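Long-range contact in inosine-uridine preferring nucleoside hydrolase (Gardnerella vaginalis 315-A, PDB 6BA1), which belongs to the inosine-uridine preferring nucleoside hydrolase family and binds a calcium ion: residues P265-V270 with V291-V296. Numbering follows the deposited sequence.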
loop_
_atom_site.group_PDB
_atom_site.type_symbol
_atom_site.label_atom_id
_atom_site.label_comp_id
_atom_site.label_asym_id
_atom_site.label_seq_id
_atom_site.Cartn_x
_atom_site.Cartn_y
_atom_site.Cartn_z
ATOM N N PRO A 265 6.949 -8.536 0.359
ATOM C CA PRO A 265 6.439 -9.536 1.305
ATOM C C PRO A 265 5.495 -8.911 2.324
ATOM O O PRO A 265 5.881 -7.967 3.005
ATOM C CB PRO A 265 7.706 -10.064 1.986
ATOM C CG PRO A 265 8.765 -9.885 0.958
ATOM C CD PRO A 265 8.414 -8.616 0.225
ATOM N N ILE A 266 4.267 -9.411 2.405
ATOM C CA ILE A 266 3.231 -8.772 3.215
ATOM C C ILE A 266 2.039 -9.695 3.474
ATOM O O ILE A 266 1.426 -10.190 2.539
ATOM C CB ILE A 266 2.741 -7.459 2.546
ATOM C CG1 ILE A 266 1.694 -6.745 3.415
ATOM C CG2 ILE A 266 2.190 -7.709 1.141
ATOM C CD1 ILE A 266 1.320 -5.377 2.881
ATOM N N ASN A 267 1.717 -9.915 4.745
ATOM C CA ASN A 267 0.490 -10.615 5.115
ATOM C C ASN A 267 -0.704 -9.706 4.816
ATOM O O ASN A 267 -0.775 -8.589 5.322
ATOM C CB ASN A 267 0.515 -11.025 6.591
ATOM C CG ASN A 267 1.489 -12.157 6.869
ATOM O OD1 ASN A 267 1.242 -13.304 6.504
ATOM N ND2 ASN A 267 2.593 -11.848 7.529
ATOM N N MET A 268 -1.631 -10.202 3.995
ATOM C CA MET A 268 -2.707 -9.403 3.405
ATOM C C MET A 268 -4.101 -9.833 3.847
ATOM O O MET A 268 -4.288 -10.884 4.457
ATOM C CB MET A 268 -2.646 -9.510 1.885
ATOM C CG MET A 268 -1.465 -8.812 1.241
ATOM S SD MET A 268 -1.694 -7.047 1.078
ATOM C CE MET A 268 -3.144 -6.956 0.039
ATOM N N GLN A 269 -5.067 -8.983 3.520
ATOM C CA GLN A 269 -6.487 -9.250 3.707
ATOM C C GLN A 269 -7.259 -8.494 2.637
ATOM O O GLN A 269 -6.674 -7.738 1.858
ATOM C CB GLN A 269 -6.956 -8.797 5.098
ATOM C CG GLN A 269 -6.725 -7.312 5.410
ATOM C CD GLN A 269 -7.477 -6.819 6.630
ATOM O OE1 GLN A 269 -7.078 -7.067 7.764
ATOM N NE2 GLN A 269 -8.561 -6.099 6.406
ATOM N N VAL A 270 -8.566 -8.704 2.603
ATOM C CA VAL A 270 -9.460 -7.876 1.812
ATOM C C VAL A 270 -10.535 -7.366 2.743
ATOM O O VAL A 270 -11.046 -8.106 3.584
ATOM C CB VAL A 270 -10.083 -8.640 0.625
ATOM C CG1 VAL A 270 -11.094 -7.772 -0.119
ATOM C CG2 VAL A 270 -8.989 -9.121 -0.319
ATOM N N VAL A 291 6.761 -14.272 9.202
ATOM C CA VAL A 291 6.414 -15.171 8.102
ATOM C C VAL A 291 5.342 -14.502 7.242
ATOM O O VAL A 291 4.198 -14.337 7.683
ATOM C CB VAL A 291 5.902 -16.539 8.618
ATOM C CG1 VAL A 291 5.511 -17.447 7.455
ATOM C CG2 VAL A 291 6.953 -17.209 9.498
ATOM N N LYS A 292 5.723 -14.120 6.023
ATOM C CA LYS A 292 4.820 -13.441 5.089
ATOM C C LYS A 292 4.171 -14.437 4.123
ATOM O O LYS A 292 4.860 -15.069 3.315
ATOM C CB LYS A 292 5.584 -12.351 4.325
ATOM C CG LYS A 292 6.298 -11.321 5.205
ATOM C CD LYS A 292 5.371 -10.731 6.270
ATOM C CE LYS A 292 5.939 -9.497 6.939
ATOM N NZ LYS A 292 4.947 -8.929 7.890
ATOM N N THR A 293 2.844 -14.576 4.211
ATOM C CA THR A 293 2.097 -15.606 3.469
ATOM C C THR A 293 2.041 -15.334 1.963
ATOM O O THR A 293 2.179 -16.264 1.171
ATOM C CB THR A 293 0.651 -15.765 3.995
ATOM O OG1 THR A 293 -0.044 -14.504 3.943
ATOM C CG2 THR A 293 0.655 -16.303 5.433
ATOM N N MET A 294 1.827 -14.079 1.572
ATOM C CA MET A 294 1.773 -13.692 0.164
ATOM C C MET A 294 2.593 -12.443 -0.141
ATOM O O MET A 294 3.087 -11.801 0.767
ATOM C CB MET A 294 0.315 -13.548 -0.300
ATOM C CG MET A 294 -0.554 -12.586 0.453
ATOM S SD MET A 294 -2.267 -12.698 -0.130
ATOM C CE MET A 294 -2.179 -11.766 -1.662
ATOM N N GLN A 295 2.747 -12.142 -1.428
ATOM C CA GLN A 295 3.622 -11.069 -1.904
ATOM C C GLN A 295 2.892 -10.231 -2.941
ATOM O O GLN A 295 2.336 -10.782 -3.875
ATOM C CB GLN A 295 4.896 -11.653 -2.525
ATOM C CG GLN A 295 5.425 -12.895 -1.820
ATOM C CD GLN A 295 6.826 -13.273 -2.263
ATOM O OE1 GLN A 295 7.191 -13.083 -3.431
ATOM N NE2 GLN A 295 7.622 -13.807 -1.329
ATOM N N VAL A 296 2.877 -8.909 -2.767
ATOM C CA VAL A 296 2.199 -8.015 -3.707
ATOM C C VAL A 296 3.219 -7.363 -4.626
ATOM O O VAL A 296 4.260 -6.905 -4.182
ATOM C CB VAL A 296 1.375 -6.924 -3.002
ATOM C CG1 VAL A 296 0.641 -6.067 -4.028
ATOM C CG2 VAL A 296 0.389 -7.554 -2.020
#
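I266 N gives a nearly straight bond (165°) to M294 O at 3.1 Å, next to an antiparallel non-hydrogen-bonded pair of P265 and Q295. The two segments cross steeply: the direction from 265 to 268 lies 84° from that of 291 to 296. Next comes the amide of N267. Its OD1 accepts twice from the same face of the amide plane: T293 N stands well above that plane at 3.1 Å, while T293 OG1 is less tilted. On the other branch, V291 O lies in the plane of the N267 amide, 3.0 Å from ND2; with the two bonds to OD1 this holds the amide's rotation, and ND2 also has a weak bond to R286 O. CG of K292 rests on P265 CB at 3.7 Å; the lysine chain bends at chi2 (-50°) and passes N267 ND2 on its way to the backbone oxygens of L287 and D289. M268 CB meets M294 SD at 3.8 Å, and V296 CG2 packs on both I266 CG2 and M268 SD. The contact sits where 261-265, the outermost strand of the main mixed sheet within this chain, ends beside 295-300 and leads into 268-270, which pairs with 280-282; F185 of helix 178-187 touches both methionines, and T161 of the second subunit packs on I266.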